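Local coordinates for cell division control protein Cdc48 (Mycobacterium smegmatis, PDB 5E7P), which binds ADP in each of its two AAA ATPase modules and probably hydrolyses ATP, as its family does, at residues S35-V40 with L463-P468; H43-A48 with M702-R707; A315-G320 with R353-T358; L439-R444 with P452-A457; D585-L590 with D633-A638. All blocks are in the same frame, centred on the assembly; numbering follows the deposited sequence.

How the interactions relate
Interactions 1 and 2 tie the amino-terminal domain to helical parts of the chain: strand 39-42 meets the loop after helix 456-462, and helix 44-50 meets helix 690-707. Both are buried; in interaction 1 the Arg37 charge is paired outside the contact, with Glu436, while in interaction 2 a glutamate packs its carboxylate on a methionine sulphur. Interaction 4 touches interaction 1 through Arg440 and Val465, yet it alone carries hydrogen bonds between its segments and a guanidinium stack. Interactions 3 and 5, partly buried near the central sheets of the first and second AAA modules, have no such bonds: threonine methyl and hydroxyl meet in one, isoleucines and an aspartate's carbons in the other, near bound ADP.

Interaction 1. Residues S35-V40 with L463-P468; sequences SRRGVV and LTVIRP
The guanidinium of Arg37 has CG2 of Val465 lying obliquely beside it, while its nitrogens reach away from residues 463-468. NE forms a salt bridge with OE2 of Glu436; NH1 bonds to the backbone oxygen of Ala32 and, weakly, to that of Ser35 (NH1 to O 2.8 Å, with a strongly bent N-H...O angle of 121°). With the polar end engaged this way, the aliphatic shaft does the touching. Arg37 CD sits 3.9 Å from Val465 CB, and both methyls of the valine flank it, with CG1 of Val465 4.0 Å from Arg37 CD. The Arg37 chain runs extended from CG to NE, and the last torsion (chi4 82°) swings the guanidinium well out of line with it. Beside this pair, Val39 lays CG2 against the valine backbone, 3.9 Å from Val465 O. That methyl stands anti to its own carbonyl carbon because CG1 takes the place anti to N (chi1 169°). No hydrogen bond joins the segments; the contact is van der Waals only, methylene on methyl and methyl on carbonyl oxygen, and a buried arginine is satisfied from outside it. Val39 opens strand 39-42, an outermost strand of the mixed sheet in the amino-terminal domain, whose family clan is the double-psi beta-barrel. Gly38 bonds through its backbone to Val69 of strand 65-72, and Val40 to Val69 and Gly71. On the other side, Val465 follows helix 456-462 and packs on Glu436 and Arg440 of helix 427-448, so the contact sits where the barrel edge meets these two helices.

Interaction 2. Residues H43-A48 with M702-R707; sequences HPEVLA and MTAMRR
Glu45 and Met705 slide past each other in opposite directions where a helix of the CDC48-type amino-terminal domain meets one of the AAA+ lid domain. The short axes of helices 44-48 and 702-707 approach to 9.7 Å at 116°, a steep helix-helix crossing rather than an aligned pair. The sulphur is central: Met705 SD lies 3.7 Å from Glu45 CD and touches its CG and OE2 as well. Extended beyond CG, the glutamate also brings OE2 to 3.9 Å from Ala704 CB. Met705 bends at both chi2 and chi3 (-71° each), which curls its terminal methyl back toward Val46, where Met705 CE rests 3.8 Å from Val46 CG2. The two side chains cross there at about a right angle, and the valine reaches the contact although its CB is directed away from it.

Leu22 of strand 22-28 touches Val46, Met702 and Met705, adding an apolar neighbour to the methionine. Glu45 also packs on Pro671 and Ala712. No bond links its carboxylate to Arg707, whose guanidinium instead makes a salt bridge with Asp718 of helix 716-725. The backbone of Glu45 is held at the start of its helix: His43 is the N-cap residue, and its ring, with ND1 3.0 Å from Glu45 N, accepts a nearly straight bond (166°) close to the ring plane.

Interaction 3. Residues A315-G320 with R353-T358; sequences AVTESG and RKAVAT
Val316 is the first residue of 315-320 to meet the other segment, and it does so lightly: its CG1 comes 4.5 Å from Ala355 CB. The same side chain also rests on Val361 of strand 361-366, so it touches both the neighbouring helix and the sheet. Thr317 follows and carries most of the contact. Its CB points toward residues 353-358, and CG2 is the branch that touches, lying over the backbone with Thr317 CG2 4.1 Å from Ala355 CA and 3.9 Å from Thr358 CG2. With chi1 at 55° the hydroxyl is set between N and the carbonyl carbon, turned back onto its own helix, where OG1 bonds to Val313 O and more weakly to Ala314 O. The two threonine side chains cross at about a right angle.

Thr358 OG1 donates to Lys354 O at 2.8 Å, the donor tilted 19° from the carbonyl plane, and the same oxygen faces Thr317 CG2, 3.3 Å from Thr358 OG1. Both hydroxyls thus bond to preceding carbonyls, and the Thr317 methyl lies against both branches of Thr358. Here, in the RecA-like alpha/beta core of the first AAA module, the carboxyl-terminal end of helix 302-319 meets the end of helix 344-356 and the residues just after it; each helix leads into a strand, 321-326 and 361-366, which are neighbours and parallel in the sheet. Past Thr317, Gly320 breaks away from helical geometry with a positive phi of 95°, its N bonded weakly to Val316 O (2.9 Å) and its own oxygen weakly reached by Arg288 NH2.

Interaction 4. Residues L439-R444 with P452-A457; sequences LRAAAR and PVLRHA
The carbonyl oxygen of Val453 is gripped by the guanidinium of Arg444. The sounder of the two bonds runs from Arg444 NH1 to Val453 O, 3.2 Å long and bent to 141°, with the donor tilted 32° from the carbonyl plane. A second from NH2 is weak, and the position of that nitrogen is less certain. The oxygen lies at the edge of the Arg444 group, while Arg455 covers one of its faces: the two guanidinium groups stack almost parallel, planes 2° apart and centres 3.8 Å from each other. Arg455 NE stands over the middle of the Arg444 group, 3.5 Å from Arg444 CZ, and Arg455 CG and CD lie near Arg444 NH2. Both chains bend at chi3, and this fold brings the flat ends together. Ala441 O lies toward the rim of the opposite face of Arg444.

One turn earlier in the helix the packing is mostly aliphatic. Ala441 CB meets Leu454 CD1 at 3.7 Å; Pro452 CB also rests on Ala441 O, and the backbones come closest at Ala442 and Pro452. Residues 452-455 return along helix 427-448 after its end and lead into helix 456-462, a helical hairpin consistent with the lid that follows an AAA core. Leu454 is pinned by backbone bonds to Pro409 and Glu411.

Two like charges held face to face need compensation. Asp458 probably offsets part of it through a salt bridge with Arg444 NH2, though the exact place of NH2 is unsure, and also accepts from the backbone N of Arg455; Val453 O adds a dipole, and Arg455 has a weak, long pairing with Glu411.

Interaction 5. Residues D585-L590 with D633-A638; sequences DEIDAL and DLIDPA
Asp588 and Ile635 have the largest surface buried here, and they meet through carbon: Ile635 CG1 lies 4.0 Å from Asp588 CA and 4.1 Å from Asp588 CB. The aspartate thus offers its backbone and first carbon, while its OD1 turns to a weak hydrogen bond with Thr629 OG1. Leu634, next in buried area, comes up on the same residue, with Leu634 CB 4.3 Å from Asp588 CB. Ile635 then reaches past Asp588. With CG1 beside its own N (chi1 -54°) and the chain extended at chi2, its CD1 ends 3.6 Å from Ile587 CG2, and the two isoleucines cross at about a right angle. Both also pack on Leu523 of strand 521-525 and on Thr629 of strand 623-629, joining loop, helix and parallel sheet in one aliphatic layer.

The segment 585-590 begins with the last residue of strand 580-585 and carries the Asp585-Glu586 pair of the Walker B motif; Glu586 is the N-cap of helix 587-590. Residues 633-638 come just after Asn630, a binding residue for ADP and the position expected for sensor 1 in AAA proteins. The Asp588 side chain lies about 6 Å from that of Asn630 and about 9 Å from a bound ADP. Backbone bonds tie Ile587 to Ala628 near the end of strand 623-629, and Asp636 to Ala591, the residue after helix 587-590.

No hydrogen bond or ion pair joins the two segments, which implies that van der Waals packing of Ile635 and Leu634, with the Asp636-Ala591 bonding next to it, holds the short helix after Walker B against the loop that follows the probable sensor 1 residue.

Interaction 1. Residues S35-V40 with L463-P468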
# COMPACT_ATOMS: atom_id res chain seq x y z
N SER A 35 6.33 21.47 -10.97
CA SER A 35 7.54 20.93 -11.59
C SER A 35 8.52 20.36 -10.58
O SER A 35 8.50 20.73 -9.40
CB SER A 35 8.22 22.01 -12.43
OG SER A 35 8.61 23.11 -11.63
N ARG A 36 9.38 19.46 -11.05
CA ARG A 36 10.43 18.86 -10.24
C ARG A 36 9.88 18.11 -9.03
O ARG A 36 10.47 18.14 -7.95
CB ARG A 36 11.46 19.93 -9.82
CG ARG A 36 12.90 19.48 -9.96
CD ARG A 36 13.88 20.61 -9.69
NE ARG A 36 13.98 21.54 -10.81
CZ ARG A 36 14.88 22.52 -10.89
NH1 ARG A 36 15.76 22.69 -9.92
NH2 ARG A 36 14.90 23.32 -11.95
N ARG A 37 8.76 17.44 -9.23
CA ARG A 37 8.13 16.65 -8.17
C ARG A 37 7.85 15.22 -8.63
O ARG A 37 7.18 14.45 -7.94
CB ARG A 37 6.83 17.32 -7.71
CG ARG A 37 7.04 18.56 -6.86
CD ARG A 37 5.77 19.38 -6.73
NE ARG A 37 5.92 20.50 -5.81
CZ ARG A 37 6.46 21.67 -6.13
NH1 ARG A 37 6.92 21.88 -7.36
NH2 ARG A 37 6.56 22.63 -5.22
N GLY A 38 8.37 14.88 -9.81
CA GLY A 38 8.21 13.54 -10.35
C GLY A 38 6.84 13.29 -10.94
O GLY A 38 6.34 12.17 -10.92
N VAL A 39 6.23 14.34 -11.48
CA VAL A 39 4.88 14.25 -12.02
C VAL A 39 4.79 14.72 -13.47
O VAL A 39 5.23 15.82 -13.80
CB VAL A 39 3.88 15.06 -11.16
CG1 VAL A 39 2.53 15.17 -11.86
CG2 VAL A 39 3.73 14.43 -9.77
N VAL A 40 4.23 13.87 -14.32
CA VAL A 40 3.98 14.24 -15.71
C VAL A 40 2.47 14.37 -15.95
O VAL A 40 1.69 13.52 -15.53
CB VAL A 40 4.61 13.22 -16.69
CG1 VAL A 40 4.14 11.80 -16.38
CG2 VAL A 40 4.30 13.59 -18.14
N LEU A 463 -2.38 18.34 -2.75
CA LEU A 463 -3.06 17.11 -3.16
C LEU A 463 -2.95 16.85 -4.67
O LEU A 463 -3.18 15.73 -5.12
CB LEU A 463 -4.53 17.15 -2.74
CG LEU A 463 -4.81 17.28 -1.24
CD1 LEU A 463 -6.30 17.21 -0.96
CD2 LEU A 463 -4.07 16.20 -0.47
N THR A 464 -2.60 17.88 -5.43
CA THR A 464 -2.47 17.73 -6.87
C THR A 464 -1.12 17.14 -7.28
O THR A 464 -0.92 16.77 -8.43
CB THR A 464 -2.66 19.07 -7.61
OG1 THR A 464 -1.52 19.92 -7.38
CG2 THR A 464 -3.93 19.78 -7.14
N VAL A 465 -0.19 17.04 -6.33
CA VAL A 465 1.16 16.55 -6.63
C VAL A 465 1.66 15.42 -5.73
O VAL A 465 2.66 14.77 -6.05
CB VAL A 465 2.20 17.70 -6.60
CG1 VAL A 465 1.97 18.66 -7.76
CG2 VAL A 465 2.16 18.42 -5.26
N ILE A 466 0.98 15.18 -4.61
CA ILE A 466 1.42 14.15 -3.68
C ILE A 466 0.70 12.83 -3.89
O ILE A 466 -0.52 12.73 -3.70
CB ILE A 466 1.25 14.59 -2.21
CG1 ILE A 466 2.08 15.84 -1.93
CG2 ILE A 466 1.64 13.47 -1.27
CD1 ILE A 466 3.56 15.68 -2.24
N ARG A 467 1.44 11.80 -4.28
CA ARG A 467 0.86 10.48 -4.46
C ARG A 467 0.90 9.69 -3.16
O ARG A 467 1.96 9.54 -2.55
CB ARG A 467 1.59 9.70 -5.56
CG ARG A 467 1.02 8.31 -5.78
CD ARG A 467 1.68 7.58 -6.93
NE ARG A 467 3.06 7.21 -6.65
CZ ARG A 467 3.78 6.39 -7.42
NH1 ARG A 467 3.24 5.86 -8.50
NH2 ARG A 467 5.04 6.11 -7.10
N PRO A 468 -0.26 9.18 -2.73
CA PRO A 468 -0.32 8.31 -1.56
C PRO A 468 0.48 7.03 -1.80
O PRO A 468 0.46 6.50 -2.92
CB PRO A 468 -1.81 7.99 -1.42
CG PRO A 468 -2.39 8.26 -2.77
CD PRO A 468 -1.59 9.38 -3.34

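Interaction 2. Residues H43-A48 with M702-R707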
# COMPACT_ATOMS: atom_id res chain seq x y z
N HIS A 43 -3.52 13.96 -20.40
CA HIS A 43 -4.96 14.07 -20.59
C HIS A 43 -5.61 12.77 -20.13
O HIS A 43 -5.03 11.70 -20.28
CB HIS A 43 -5.28 14.33 -22.06
CG HIS A 43 -6.68 14.80 -22.30
ND1 HIS A 43 -7.75 13.93 -22.39
CD2 HIS A 43 -7.19 16.04 -22.48
CE1 HIS A 43 -8.86 14.62 -22.60
NE2 HIS A 43 -8.55 15.90 -22.66
N PRO A 44 -6.81 12.86 -19.54
CA PRO A 44 -7.53 11.66 -19.08
C PRO A 44 -7.76 10.63 -20.19
O PRO A 44 -7.80 9.43 -19.91
CB PRO A 44 -8.87 12.23 -18.61
CG PRO A 44 -8.55 13.61 -18.18
CD PRO A 44 -7.49 14.10 -19.12
N GLU A 45 -7.90 11.09 -21.43
CA GLU A 45 -8.10 10.18 -22.55
C GLU A 45 -6.86 9.32 -22.78
O GLU A 45 -6.97 8.16 -23.19
CB GLU A 45 -8.47 10.94 -23.82
CG GLU A 45 -8.79 10.03 -24.99
CD GLU A 45 -9.33 10.78 -26.19
OE1 GLU A 45 -9.45 12.02 -26.12
OE2 GLU A 45 -9.63 10.12 -27.20
N VAL A 46 -5.69 9.88 -22.51
CA VAL A 46 -4.44 9.13 -22.59
C VAL A 46 -4.42 8.05 -21.52
O VAL A 46 -4.06 6.90 -21.80
CB VAL A 46 -3.22 10.05 -22.43
CG1 VAL A 46 -1.93 9.23 -22.44
CG2 VAL A 46 -3.19 11.09 -23.53
N LEU A 47 -4.81 8.42 -20.31
CA LEU A 47 -4.89 7.47 -19.20
C LEU A 47 -5.84 6.33 -19.53
O LEU A 47 -5.56 5.16 -19.24
CB LEU A 47 -5.36 8.18 -17.92
CG LEU A 47 -4.46 9.28 -17.35
CD1 LEU A 47 -5.11 9.89 -16.11
CD2 LEU A 47 -3.08 8.74 -17.03
N ALA A 48 -6.96 6.66 -20.16
CA ALA A 48 -7.94 5.66 -20.56
C ALA A 48 -7.40 4.77 -21.68
O ALA A 48 -7.56 3.55 -21.65
CB ALA A 48 -9.24 6.34 -20.98
N MET A 702 -8.27 4.39 -27.24
CA MET A 702 -7.03 4.10 -27.96
C MET A 702 -7.26 4.11 -29.47
O MET A 702 -6.42 4.60 -30.24
CB MET A 702 -6.45 2.75 -27.52
CG MET A 702 -5.21 2.32 -28.30
SD MET A 702 -3.81 3.44 -28.10
CE MET A 702 -3.02 2.77 -26.63
N THR A 703 -8.40 3.59 -29.90
CA THR A 703 -8.77 3.61 -31.31
C THR A 703 -8.87 5.04 -31.82
O THR A 703 -8.47 5.34 -32.95
CB THR A 703 -10.11 2.87 -31.55
OG1 THR A 703 -9.95 1.47 -31.26
CG2 THR A 703 -10.56 3.01 -33.00
N ALA A 704 -9.39 5.93 -30.98
CA ALA A 704 -9.55 7.34 -31.35
C ALA A 704 -8.21 8.08 -31.37
O ALA A 704 -7.97 8.90 -32.25
CB ALA A 704 -10.52 8.02 -30.41
N MET A 705 -7.36 7.79 -30.39
CA MET A 705 -6.05 8.43 -30.30
C MET A 705 -5.17 8.07 -31.50
O MET A 705 -4.47 8.92 -32.05
CB MET A 705 -5.34 8.06 -29.00
CG MET A 705 -6.03 8.57 -27.74
SD MET A 705 -5.90 10.35 -27.52
CE MET A 705 -4.16 10.53 -27.12
N ARG A 706 -5.21 6.80 -31.90
CA ARG A 706 -4.42 6.33 -33.03
C ARG A 706 -4.97 6.86 -34.36
O ARG A 706 -4.21 7.18 -35.27
CB ARG A 706 -4.35 4.80 -33.07
CG ARG A 706 -3.61 4.17 -31.90
CD ARG A 706 -3.23 2.73 -32.23
NE ARG A 706 -2.78 1.99 -31.06
CZ ARG A 706 -1.58 2.11 -30.50
NH1 ARG A 706 -1.26 1.38 -29.44
NH2 ARG A 706 -0.70 2.97 -31.00
N ARG A 707 -6.30 6.95 -34.45
CA ARG A 707 -6.95 7.44 -35.66
C ARG A 707 -6.55 8.88 -35.96
O ARG A 707 -6.01 9.17 -37.03
CB ARG A 707 -8.47 7.34 -35.54
CG ARG A 707 -9.22 7.95 -36.71
CD ARG A 707 -10.72 7.82 -36.57
NE ARG A 707 -11.19 8.23 -35.25
CZ ARG A 707 -11.26 9.49 -34.83
NH1 ARG A 707 -10.89 10.48 -35.63
NH2 ARG A 707 -11.70 9.76 -33.61

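Interaction 3. Residues A315-G320 with R353-T358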
# COMPACT_ATOMS: atom_id res chain seq x y z
N ALA A 315 24.17 -6.99 22.35
CA ALA A 315 23.98 -5.70 23.01
C ALA A 315 22.67 -5.66 23.79
O ALA A 315 22.60 -5.08 24.88
CB ALA A 315 24.04 -4.58 21.99
N VAL A 316 21.63 -6.26 23.23
CA VAL A 316 20.33 -6.28 23.89
C VAL A 316 20.29 -7.29 25.03
O VAL A 316 19.54 -7.14 25.99
CB VAL A 316 19.17 -6.54 22.90
CG1 VAL A 316 19.12 -8.01 22.50
CG2 VAL A 316 17.84 -6.10 23.51
N THR A 317 21.13 -8.33 24.94
CA THR A 317 21.18 -9.36 25.97
C THR A 317 22.20 -9.02 27.05
O THR A 317 22.29 -9.71 28.06
CB THR A 317 21.50 -10.74 25.38
OG1 THR A 317 22.72 -10.67 24.63
CG2 THR A 317 20.38 -11.21 24.47
N GLU A 318 22.95 -7.94 26.83
CA GLU A 318 23.93 -7.49 27.81
C GLU A 318 23.27 -6.77 28.98
O GLU A 318 23.72 -6.87 30.11
CB GLU A 318 24.97 -6.58 27.16
N SER A 319 22.18 -6.06 28.69
CA SER A 319 21.51 -5.28 29.72
C SER A 319 20.00 -5.55 29.75
O SER A 319 19.33 -5.21 30.72
CB SER A 319 21.77 -3.79 29.51
OG SER A 319 21.86 -3.10 30.75
N GLY A 320 19.49 -6.18 28.70
CA GLY A 320 18.06 -6.42 28.60
C GLY A 320 17.40 -5.32 27.79
O GLY A 320 18.05 -4.36 27.38
N ARG A 353 16.55 -15.98 17.90
CA ARG A 353 16.00 -17.00 18.78
C ARG A 353 16.72 -16.98 20.14
O ARG A 353 16.10 -17.15 21.19
CB ARG A 353 16.12 -18.37 18.12
CG ARG A 353 15.30 -19.46 18.79
CD ARG A 353 15.33 -20.75 17.99
NE ARG A 353 14.85 -20.57 16.62
CZ ARG A 353 15.60 -20.68 15.53
NH1 ARG A 353 16.89 -21.00 15.65
NH2 ARG A 353 15.07 -20.50 14.33
N LYS A 354 18.03 -16.77 20.09
CA LYS A 354 18.84 -16.63 21.30
C LYS A 354 18.41 -15.41 22.10
O LYS A 354 18.39 -15.43 23.34
CB LYS A 354 20.32 -16.54 20.93
CG LYS A 354 21.22 -16.00 22.02
CD LYS A 354 22.64 -15.79 21.51
CE LYS A 354 23.48 -15.00 22.50
NZ LYS A 354 23.61 -15.68 23.81
N ALA A 355 18.06 -14.33 21.39
CA ALA A 355 17.62 -13.10 22.04
C ALA A 355 16.26 -13.28 22.73
O ALA A 355 16.08 -12.86 23.87
CB ALA A 355 17.57 -11.96 21.04
N VAL A 356 15.32 -13.90 22.03
CA VAL A 356 13.97 -14.11 22.54
C VAL A 356 13.97 -14.97 23.81
O VAL A 356 13.16 -14.76 24.72
CB VAL A 356 13.06 -14.74 21.47
CG1 VAL A 356 11.68 -15.04 22.03
CG2 VAL A 356 12.96 -13.81 20.27
N ALA A 357 14.89 -15.92 23.89
CA ALA A 357 14.98 -16.81 25.04
C ALA A 357 15.66 -16.16 26.24
O ALA A 357 15.70 -16.74 27.33
CB ALA A 357 15.69 -18.10 24.65
N THR A 358 16.20 -14.96 26.05
CA THR A 358 16.88 -14.24 27.11
C THR A 358 15.91 -13.49 28.02
O THR A 358 15.10 -12.69 27.55
CB THR A 358 17.91 -13.24 26.55
OG1 THR A 358 18.81 -13.91 25.67
CG2 THR A 358 18.71 -12.60 27.69

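Interaction 4. Residues L439-R444 with P452-A457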
# COMPACT_ATOMS: atom_id res chain seq x y z
N LEU A 439 5.93 24.45 1.27
CA LEU A 439 6.63 24.98 0.11
C LEU A 439 5.76 25.98 -0.64
O LEU A 439 6.25 27.01 -1.11
CB LEU A 439 7.04 23.84 -0.83
CG LEU A 439 8.03 22.82 -0.27
CD1 LEU A 439 8.38 21.78 -1.32
CD2 LEU A 439 9.29 23.51 0.24
N ARG A 440 4.47 25.68 -0.75
CA ARG A 440 3.53 26.58 -1.41
C ARG A 440 3.38 27.87 -0.61
O ARG A 440 3.19 28.94 -1.18
CB ARG A 440 2.18 25.89 -1.58
CG ARG A 440 2.28 24.51 -2.21
CD ARG A 440 1.23 24.30 -3.28
NE ARG A 440 1.60 23.21 -4.18
CZ ARG A 440 1.03 22.99 -5.36
NH1 ARG A 440 0.06 23.79 -5.78
NH2 ARG A 440 1.43 21.98 -6.11
N ALA A 441 3.46 27.75 0.71
CA ALA A 441 3.39 28.91 1.60
C ALA A 441 4.66 29.74 1.49
O ALA A 441 4.60 30.97 1.47
CB ALA A 441 3.15 28.47 3.03
N ALA A 442 5.80 29.07 1.43
CA ALA A 442 7.09 29.75 1.33
C ALA A 442 7.25 30.42 -0.03
O ALA A 442 7.93 31.44 -0.15
CB ALA A 442 8.22 28.77 1.57
N ALA A 443 6.62 29.85 -1.05
CA ALA A 443 6.66 30.42 -2.39
C ALA A 443 5.77 31.66 -2.46
O ALA A 443 6.11 32.65 -3.09
CB ALA A 443 6.23 29.40 -3.43
N ARG A 444 4.61 31.58 -1.81
CA ARG A 444 3.69 32.71 -1.74
C ARG A 444 4.31 33.81 -0.89
O ARG A 444 4.06 35.00 -1.12
CB ARG A 444 2.36 32.28 -1.13
CG ARG A 444 1.25 33.31 -1.26
CD ARG A 444 0.17 33.14 -0.20
NE ARG A 444 0.03 31.75 0.23
CZ ARG A 444 0.33 31.32 1.45
NH1 ARG A 444 0.77 32.17 2.37
NH2 ARG A 444 0.17 30.04 1.76
N PRO A 452 5.87 33.33 5.93
CA PRO A 452 5.02 32.25 5.41
C PRO A 452 3.98 31.76 6.41
O PRO A 452 4.31 31.49 7.56
CB PRO A 452 6.02 31.13 5.10
CG PRO A 452 7.18 31.41 5.99
CD PRO A 452 7.28 32.90 6.06
N VAL A 453 2.74 31.66 5.97
CA VAL A 453 1.66 31.16 6.82
C VAL A 453 0.72 30.23 6.04
O VAL A 453 0.10 30.64 5.06
CB VAL A 453 0.88 32.31 7.49
CG1 VAL A 453 0.52 33.39 6.47
CG2 VAL A 453 -0.36 31.78 8.19
N LEU A 454 0.64 28.98 6.48
CA LEU A 454 -0.13 27.96 5.77
C LEU A 454 -1.63 28.26 5.71
O LEU A 454 -2.25 28.57 6.72
CB LEU A 454 0.09 26.58 6.41
CG LEU A 454 1.00 25.61 5.66
CD1 LEU A 454 2.45 26.08 5.73
CD2 LEU A 454 0.86 24.20 6.22
N ARG A 455 -2.19 28.14 4.51
CA ARG A 455 -3.63 28.29 4.33
C ARG A 455 -4.20 27.03 3.67
O ARG A 455 -3.45 26.14 3.29
CB ARG A 455 -3.94 29.53 3.50
CG ARG A 455 -3.20 29.59 2.17
CD ARG A 455 -3.38 30.94 1.50
NE ARG A 455 -2.93 32.04 2.36
CZ ARG A 455 -2.85 33.31 1.97
NH1 ARG A 455 -3.18 33.64 0.73
NH2 ARG A 455 -2.42 34.23 2.82
N HIS A 456 -5.52 26.98 3.54
CA HIS A 456 -6.19 25.82 2.97
C HIS A 456 -5.78 25.58 1.52
O HIS A 456 -5.71 24.44 1.07
CB HIS A 456 -7.71 25.98 3.05
CG HIS A 456 -8.46 24.88 2.38
ND1 HIS A 456 -8.58 23.62 2.91
CD2 HIS A 456 -9.13 24.85 1.20
CE1 HIS A 456 -9.30 22.86 2.10
NE2 HIS A 456 -9.64 23.59 1.05
N ALA A 457 -5.52 26.66 0.80
CA ALA A 457 -5.12 26.59 -0.60
C ALA A 457 -3.85 25.75 -0.78
O ALA A 457 -3.73 25.01 -1.76
CB ALA A 457 -4.92 27.98 -1.17

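Interaction 5. Residues D585-L590 with D633-A638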
# COMPACT_ATOMS: atom_id res chain seq x y z
N ASP A 585 -9.80 -14.55 -0.40
CA ASP A 585 -10.08 -14.55 -1.83
C ASP A 585 -9.70 -15.90 -2.42
O ASP A 585 -8.80 -16.57 -1.92
CB ASP A 585 -9.33 -13.43 -2.54
CG ASP A 585 -9.86 -13.17 -3.94
OD1 ASP A 585 -10.99 -13.62 -4.24
OD2 ASP A 585 -9.15 -12.52 -4.74
N GLU A 586 -10.39 -16.28 -3.49
CA GLU A 586 -10.23 -17.60 -4.11
C GLU A 586 -10.33 -18.70 -3.06
O GLU A 586 -9.46 -19.56 -2.94
CB GLU A 586 -8.92 -17.69 -4.88
CG GLU A 586 -8.93 -18.73 -6.00
CD GLU A 586 -7.62 -18.80 -6.75
OE1 GLU A 586 -7.51 -19.64 -7.67
OE2 GLU A 586 -6.70 -18.01 -6.43
N ILE A 587 -11.41 -18.64 -2.29
CA ILE A 587 -11.64 -19.55 -1.17
C ILE A 587 -11.79 -21.00 -1.62
O ILE A 587 -11.62 -21.93 -0.83
CB ILE A 587 -12.89 -19.08 -0.34
CG1 ILE A 587 -13.08 -19.92 0.92
CG2 ILE A 587 -14.14 -19.09 -1.21
CD1 ILE A 587 -11.96 -19.78 1.93
N ASP A 588 -12.09 -21.21 -2.90
CA ASP A 588 -12.22 -22.56 -3.44
C ASP A 588 -10.87 -23.29 -3.50
O ASP A 588 -10.81 -24.51 -3.35
CB ASP A 588 -12.87 -22.53 -4.83
CG ASP A 588 -12.14 -21.63 -5.80
OD1 ASP A 588 -11.92 -20.44 -5.47
OD2 ASP A 588 -11.78 -22.11 -6.90
N ALA A 589 -9.80 -22.54 -3.71
CA ALA A 589 -8.46 -23.13 -3.74
C ALA A 589 -7.98 -23.40 -2.32
O ALA A 589 -7.30 -24.39 -2.06
CB ALA A 589 -7.49 -22.21 -4.46
N LEU A 590 -8.35 -22.52 -1.40
CA LEU A 590 -7.95 -22.65 -0.00
C LEU A 590 -8.67 -23.83 0.65
O LEU A 590 -8.10 -24.52 1.50
CB LEU A 590 -8.25 -21.36 0.75
CG LEU A 590 -7.30 -20.94 1.88
CD1 LEU A 590 -7.47 -19.46 2.19
CD2 LEU A 590 -7.53 -21.77 3.13
N ASP A 633 -19.31 -23.93 -6.06
CA ASP A 633 -19.62 -25.36 -6.02
C ASP A 633 -18.38 -26.22 -5.76
O ASP A 633 -18.50 -27.42 -5.48
CB ASP A 633 -20.31 -25.79 -7.31
CG ASP A 633 -19.56 -25.37 -8.56
OD1 ASP A 633 -19.07 -24.21 -8.59
OD2 ASP A 633 -19.45 -26.18 -9.49
N LEU A 634 -17.20 -25.62 -5.86
CA LEU A 634 -15.95 -26.34 -5.63
C LEU A 634 -15.45 -26.15 -4.20
O LEU A 634 -14.35 -26.59 -3.86
CB LEU A 634 -14.88 -25.88 -6.62
CG LEU A 634 -15.18 -26.15 -8.09
CD1 LEU A 634 -14.14 -25.49 -8.98
CD2 LEU A 634 -15.27 -27.64 -8.36
N ILE A 635 -16.26 -25.51 -3.37
CA ILE A 635 -15.92 -25.32 -1.96
C ILE A 635 -16.50 -26.47 -1.13
O ILE A 635 -17.62 -26.91 -1.38
CB ILE A 635 -16.48 -23.99 -1.42
CG1 ILE A 635 -16.02 -22.83 -2.29
CG2 ILE A 635 -16.05 -23.77 0.03
CD1 ILE A 635 -16.69 -21.52 -1.95
N ASP A 636 -15.72 -26.96 -0.17
CA ASP A 636 -16.21 -27.94 0.78
C ASP A 636 -17.44 -27.38 1.50
O ASP A 636 -17.35 -26.36 2.18
CB ASP A 636 -15.10 -28.28 1.79
CG ASP A 636 -15.54 -29.31 2.82
OD1 ASP A 636 -16.47 -30.09 2.54
OD2 ASP A 636 -14.95 -29.34 3.92
N PRO A 637 -18.60 -28.04 1.33
CA PRO A 637 -19.89 -27.62 1.88
C PRO A 637 -19.86 -27.31 3.38
O PRO A 637 -20.70 -26.54 3.86
CB PRO A 637 -20.79 -28.83 1.61
CG PRO A 637 -20.21 -29.45 0.40
CD PRO A 637 -18.72 -29.27 0.52
N ALA A 638 -18.92 -27.90 4.10
CA ALA A 638 -18.78 -27.64 5.53
C ALA A 638 -18.44 -26.17 5.81
O ALA A 638 -18.65 -25.68 6.92
CB ALA A 638 -17.72 -28.55 6.13